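Long-range contact in alpha-L-arabinofuranosidase B (Aspergillus kawachii, PDB 6SXT), which hydrolytically removes terminal non-reducing alpha-L-arabinofuranosyl residues from arabinoxylan, arabinan and arabinogalactan as a retaining family 54 glycosidase: residues Gly129-Glu143 / Asn266-Gly280. Residues are numbered along the deposited sequence; the frame is centred on the assembly and turned at random.
With LXE ([(1~{S},2~{S},3~{S},4~{S})-2-(hydroxymethyl)-3,4-bis(oxidanyl)cyclopentyl]azanium), chain G.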
loop_
_atom_site.group_PDB
_atom_site.type_symbol
_atom_site.label_atom_id
_atom_site.label_comp_id
_atom_site.label_asym_id
_atom_site.label_seq_id
_atom_site.Cartn_x
_atom_site.Cartn_y
_atom_site.Cartn_z
ATOM N N GLY A 129 8.502 -2.547 0.253
ATOM C CA GLY A 129 8.807 -3.342 -0.936
ATOM C C GLY A 129 8.898 -4.806 -0.660
ATOM O O GLY A 129 9.381 -5.205 0.391
ATOM N N TYR A 130 8.520 -5.600 -1.665
ATOM C CA TYR A 130 8.659 -7.057 -1.677
ATOM C C TYR A 130 9.373 -7.501 -2.953
ATOM O O TYR A 130 9.331 -6.826 -3.996
ATOM C CB TYR A 130 7.289 -7.748 -1.606
ATOM C CG TYR A 130 6.519 -7.483 -0.336
ATOM C CD1 TYR A 130 5.733 -6.359 -0.193
ATOM C CD2 TYR A 130 6.582 -8.349 0.745
ATOM C CE1 TYR A 130 5.069 -6.079 0.979
ATOM C CE2 TYR A 130 5.897 -8.110 1.938
ATOM C CZ TYR A 130 5.137 -6.955 2.048
ATOM O OH TYR A 130 4.472 -6.661 3.209
ATOM N N ARG A 131 9.978 -8.687 -2.877
ATOM C CA ARG A 131 10.790 -9.193 -4.008
ATOM C C ARG A 131 10.988 -10.674 -3.921
ATOM O O ARG A 131 10.929 -11.240 -2.795
ATOM C CB ARG A 131 12.145 -8.470 -3.997
ATOM C CG ARG A 131 12.974 -8.598 -5.242
ATOM C CD ARG A 131 14.090 -7.533 -5.295
ATOM N NE ARG A 131 14.575 -7.433 -6.634
ATOM C CZ ARG A 131 14.817 -6.322 -7.276
ATOM N NH1 ARG A 131 14.744 -5.155 -6.647
ATOM N NH2 ARG A 131 15.140 -6.354 -8.545
ATOM N N ASN A 132 11.293 -11.264 -5.070
ATOM C CA ASN A 132 11.817 -12.655 -5.129
ATOM C C ASN A 132 12.865 -12.645 -6.238
ATOM O O ASN A 132 12.481 -12.501 -7.383
ATOM C CB ASN A 132 10.759 -13.705 -5.358
ATOM C CG ASN A 132 11.325 -15.115 -5.231
ATOM O OD1 ASN A 132 12.447 -15.365 -5.666
ATOM N ND2 ASN A 132 10.598 -16.008 -4.603
ATOM N N ASN A 133 14.148 -12.705 -5.861
ATOM C CA ASN A 133 15.258 -12.736 -6.836
ATOM C C ASN A 133 15.654 -14.164 -7.222
ATOM O O ASN A 133 16.611 -14.290 -8.015
ATOM C CB ASN A 133 16.440 -11.950 -6.297
ATOM C CG ASN A 133 16.215 -10.459 -6.360
ATOM O OD1 ASN A 133 15.498 -9.966 -7.232
ATOM N ND2 ASN A 133 16.834 -9.709 -5.451
ATOM N N GLU A 134 14.995 -15.171 -6.696
ATOM C CA GLU A 134 15.280 -16.594 -7.029
ATOM C C GLU A 134 14.056 -17.269 -7.649
ATOM O O GLU A 134 13.642 -18.338 -7.201
ATOM C CB GLU A 134 15.751 -17.284 -5.753
ATOM C CG GLU A 134 17.027 -16.651 -5.209
ATOM C CD GLU A 134 17.554 -17.224 -3.896
ATOM O OE1 GLU A 134 16.901 -18.121 -3.319
ATOM O OE2 GLU A 134 18.624 -16.765 -3.448
ATOM N N ALA A 135 13.368 -16.559 -8.523
ATOM C CA ALA A 135 12.085 -16.991 -9.076
ATOM C C ALA A 135 12.307 -18.027 -10.151
ATOM O O ALA A 135 13.365 -17.988 -10.825
ATOM C CB ALA A 135 11.327 -15.802 -9.639
ATOM N N THR A 136 11.396 -18.950 -10.258
ATOM C CA THR A 136 11.500 -19.975 -11.315
ATOM C C THR A 136 10.241 -19.979 -12.151
ATOM O O THR A 136 9.129 -19.668 -11.684
ATOM C CB THR A 136 11.940 -21.291 -10.678
ATOM O OG1 THR A 136 10.890 -21.622 -9.808
ATOM C CG2 THR A 136 13.203 -21.181 -9.855
ATOM N N GLY A 137 10.437 -20.269 -13.430
ATOM C CA GLY A 137 9.332 -20.309 -14.382
ATOM C C GLY A 137 9.010 -18.981 -15.033
ATOM O O GLY A 137 8.227 -18.979 -15.983
ATOM N N THR A 138 9.488 -17.874 -14.499
ATOM C CA THR A 138 9.223 -16.533 -15.047
ATOM C C THR A 138 9.979 -16.408 -16.358
ATOM O O THR A 138 11.076 -17.028 -16.555
ATOM C CB THR A 138 9.623 -15.437 -14.066
ATOM O OG1 THR A 138 10.899 -15.833 -13.553
ATOM C CG2 THR A 138 8.627 -15.273 -12.936
ATOM N N ALA A 139 9.438 -15.568 -17.228
ATOM C CA ALA A 139 10.075 -15.318 -18.539
ATOM C C ALA A 139 11.421 -14.613 -18.360
ATOM O O ALA A 139 11.594 -13.676 -17.531
ATOM C CB ALA A 139 9.126 -14.530 -19.409
ATOM N N THR A 140 12.384 -15.014 -19.204
ATOM C CA THR A 140 13.696 -14.352 -19.262
ATOM C C THR A 140 14.014 -14.004 -20.713
ATOM O O THR A 140 13.315 -14.507 -21.626
ATOM C CB THR A 140 14.800 -15.199 -18.606
ATOM O OG1 THR A 140 14.884 -16.406 -19.354
ATOM C CG2 THR A 140 14.523 -15.433 -17.132
ATOM N N GLY A 141 14.981 -13.118 -20.900
ATOM C CA GLY A 141 15.373 -12.720 -22.256
ATOM C C GLY A 141 14.181 -12.128 -22.993
ATOM O O GLY A 141 13.551 -11.207 -22.432
ATOM N N ASP A 142 13.907 -12.595 -24.198
ATOM C CA ASP A 142 12.818 -12.032 -25.038
ATOM C C ASP A 142 11.583 -12.914 -24.943
ATOM O O ASP A 142 10.703 -12.831 -25.797
ATOM C CB ASP A 142 13.334 -11.874 -26.488
ATOM C CG ASP A 142 12.583 -10.801 -27.267
ATOM O OD1 ASP A 142 12.249 -9.733 -26.648
ATOM O OD2 ASP A 142 12.398 -11.039 -28.481
ATOM N N GLU A 143 11.524 -13.841 -23.982
ATOM C CA GLU A 143 10.383 -14.773 -23.871
ATOM C C GLU A 143 9.097 -13.996 -23.537
ATOM O O GLU A 143 9.162 -13.007 -22.781
ATOM C CB GLU A 143 10.589 -15.828 -22.798
ATOM C CG GLU A 143 11.693 -16.829 -23.155
ATOM C CD GLU A 143 12.137 -17.663 -21.980
ATOM O OE1 GLU A 143 11.687 -17.441 -20.819
ATOM O OE2 GLU A 143 12.942 -18.582 -22.235
ATOM N N ASN A 266 14.624 -3.983 -27.766
ATOM C CA ASN A 266 14.257 -5.103 -28.614
ATOM C C ASN A 266 15.539 -5.718 -29.158
ATOM O O ASN A 266 16.298 -4.963 -29.757
ATOM C CB ASN A 266 13.353 -4.687 -29.774
ATOM C CG ASN A 266 12.853 -5.842 -30.561
ATOM O OD1 ASN A 266 12.312 -6.816 -30.038
ATOM N ND2 ASN A 266 13.020 -5.766 -31.888
ATOM N N PRO A 267 15.791 -7.021 -28.947
ATOM C CA PRO A 267 15.006 -7.858 -28.038
ATOM C C PRO A 267 15.176 -7.376 -26.588
ATOM O O PRO A 267 16.059 -6.614 -26.200
ATOM C CB PRO A 267 15.593 -9.269 -28.159
ATOM C CG PRO A 267 17.009 -9.000 -28.617
ATOM C CD PRO A 267 16.904 -7.801 -29.527
ATOM N N MET A 268 14.252 -7.849 -25.727
ATOM C CA MET A 268 14.355 -7.598 -24.273
ATOM C C MET A 268 15.383 -8.550 -23.657
ATOM O O MET A 268 15.687 -9.601 -24.307
ATOM C CB MET A 268 12.979 -7.816 -23.588
ATOM C CG MET A 268 11.927 -6.810 -24.039
ATOM S SD MET A 268 12.097 -5.175 -23.488
ATOM C CE MET A 268 11.622 -5.391 -21.750
ATOM N N SER A 269 15.794 -8.216 -22.436
ATOM C CA SER A 269 16.790 -8.947 -21.617
ATOM C C SER A 269 16.206 -9.244 -20.224
ATOM O O SER A 269 16.820 -8.875 -19.227
ATOM C CB SER A 269 18.032 -8.137 -21.505
ATOM O OG SER A 269 18.544 -7.923 -22.804
ATOM N N LYS A 270 15.006 -9.818 -20.176
ATOM C CA LYS A 270 14.372 -9.974 -18.843
ATOM C C LYS A 270 15.163 -10.978 -18.009
ATOM O O LYS A 270 15.730 -11.963 -18.594
ATOM C CB LYS A 270 12.938 -10.413 -19.017
ATOM C CG LYS A 270 12.132 -9.358 -19.766
ATOM C CD LYS A 270 10.697 -9.721 -19.822
ATOM C CE LYS A 270 10.418 -11.024 -20.460
ATOM N NZ LYS A 270 10.681 -10.916 -21.935
ATOM N N GLU A 271 15.164 -10.774 -16.698
ATOM C CA GLU A 271 15.984 -11.608 -15.789
ATOM C C GLU A 271 15.121 -12.560 -14.952
ATOM O O GLU A 271 15.694 -13.468 -14.337
ATOM C CB GLU A 271 16.844 -10.689 -14.949
ATOM C CG GLU A 271 17.759 -9.806 -15.808
ATOM C CD GLU A 271 18.870 -9.119 -15.045
ATOM O OE1 GLU A 271 19.005 -9.354 -13.829
ATOM O OE2 GLU A 271 19.551 -8.246 -15.662
ATOM N N GLY A 272 13.792 -12.337 -14.872
ATOM C CA GLY A 272 12.898 -13.285 -14.203
ATOM C C GLY A 272 12.675 -13.044 -12.714
ATOM O O GLY A 272 11.892 -13.775 -12.142
ATOM N N ALA A 273 13.253 -12.035 -12.095
ATOM C CA ALA A 273 12.963 -11.716 -10.687
ATOM C C ALA A 273 11.552 -11.104 -10.636
ATOM O O ALA A 273 11.097 -10.590 -11.674
ATOM C CB ALA A 273 13.978 -10.758 -10.124
ATOM N N ILE A 274 10.967 -11.071 -9.448
ATOM C CA ILE A 274 9.662 -10.430 -9.264
ATOM C C ILE A 274 9.791 -9.335 -8.225
ATOM O O ILE A 274 10.331 -9.592 -7.129
ATOM C CB ILE A 274 8.620 -11.469 -8.840
ATOM C CG1 ILE A 274 8.655 -12.686 -9.738
ATOM C CG2 ILE A 274 7.234 -10.821 -8.789
ATOM C CD1 ILE A 274 7.692 -13.790 -9.298
ATOM N N ILE A 275 9.221 -8.167 -8.539
ATOM C CA ILE A 275 9.204 -7.027 -7.589
ATOM C C ILE A 275 7.765 -6.610 -7.325
ATOM O O ILE A 275 6.900 -6.812 -8.221
ATOM C CB ILE A 275 10.005 -5.821 -8.086
ATOM C CG1 ILE A 275 9.562 -5.398 -9.478
ATOM C CG2 ILE A 275 11.501 -6.096 -7.971
ATOM C CD1 ILE A 275 10.269 -4.182 -10.066
ATOM N N LEU A 276 7.522 -6.049 -6.173
ATOM C CA LEU A 276 6.221 -5.435 -5.850
ATOM C C LEU A 276 6.474 -4.167 -5.037
ATOM O O LEU A 276 7.058 -4.261 -3.937
ATOM C CB LEU A 276 5.345 -6.409 -5.078
ATOM C CG LEU A 276 4.056 -5.771 -4.562
ATOM C CD1 LEU A 276 3.187 -5.232 -5.663
ATOM C CD2 LEU A 276 3.285 -6.768 -3.731
ATOM N N GLY A 277 6.083 -3.020 -5.587
ATOM C CA GLY A 277 6.044 -1.750 -4.836
ATOM C C GLY A 277 7.259 -0.865 -5.047
ATOM O O GLY A 277 7.269 0.219 -4.506
ATOM N N ILE A 278 8.246 -1.362 -5.783
ATOM C CA ILE A 278 9.607 -0.770 -5.910
ATOM C C ILE A 278 10.069 -0.892 -7.345
ATOM O O ILE A 278 9.502 -1.677 -8.138
ATOM C CB ILE A 278 10.574 -1.501 -4.966
ATOM C CG1 ILE A 278 10.521 -3.016 -5.195
ATOM C CG2 ILE A 278 10.313 -1.114 -3.536
ATOM C CD1 ILE A 278 11.699 -3.750 -4.637
ATOM N N GLY A 279 11.102 -0.125 -7.705
ATOM C CA GLY A 279 11.765 -0.350 -8.990
ATOM C C GLY A 279 12.781 -1.457 -8.945
ATOM O O GLY A 279 13.062 -2.035 -7.839
ATOM N N GLY A 280 13.260 -1.870 -10.111
ATOM C CA GLY A 280 14.153 -3.030 -10.183
ATOM C C GLY A 280 15.493 -2.760 -9.511
ATOM O O GLY A 280 16.089 -3.725 -9.014
HETATM C "C1'" LXE G . 15.743 1.480 -13.253
HETATM C "C2'" LXE G . 14.773 0.931 -12.205
HETATM O "O2'" LXE G . 14.955 -0.422 -11.995
HETATM C "C3'" LXE G . 13.488 1.264 -12.828
HETATM O "O3'" LXE G . 12.397 1.015 -11.847
HETATM C "C4'" LXE G . 13.659 2.748 -13.073
HETATM C "C5'" LXE G . 12.758 3.275 -14.174
HETATM O "O5'" LXE G . 12.846 2.571 -15.393
HETATM C "C6'" LXE G . 15.195 2.874 -13.426
HETATM N "N1'" LXE G . 15.757 3.834 -12.433
HETATM O O HOH W 1 11.012 -7.561 -27.643
HETATM O O HOH W 2 12.417 -9.465 -30.603
#
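Arg131 clasps a single backbone oxygen, Gly280 O, with both terminal nitrogens: NH2 at 2.8 Å, on a carbonyl lone pair, and NH1 at 3.1 Å, from above the carbonyl plane. With CG anti to the backbone N (chi1 -166°) and the chain extended as far as NE, the side chain runs alongside Ile275, whose CG2 lies 3.4 Å from Arg131 CZ over one guanidinium face. Asn133 OD1 accepts from NE and Glu168 O from NH2; these bonds and the Ile275 methyl together restrain the guanidinium. Strands 130-132 and 273-276 pair antiparallel, with reciprocal backbone hydrogen bonds between Tyr130 and Leu276 and between Asn132 and Ile274. On the sheet face opposite Arg131, Ile274 and Leu276 reach side chains of strand 288-296. After the strand, residues 134-137 loop outward, Ala135 still touching Gly272 O and Ile274; Thr138 OG1 then donates to a lone pair of Gly272 O (2.7 Å). A type II' turn, Thr140 to Glu143, closes over Lys270, whose chain bends at chi3 (-58°) and chi4 (-71°), bringing NZ to Gly141 O (2.9 Å) and Glu143 O (2.7 Å); Gly141 O also accepts from Lys270 N. Asp142 lies across Pro267, its OD1 taking Met268 N from above the carboxylate plane (2.9 Å), while a water bridges Asp142 OD2 and Asn266 OD1. Substrate-binding Gly280, beside the proton donor Asp281, has its N 2.9 Å from O2' of the inhibitor-derived ligand and weakly hydrogen-bonded to O3', consistent with Arg131 positioning this loop as a second-shell residue of the GH54 active site.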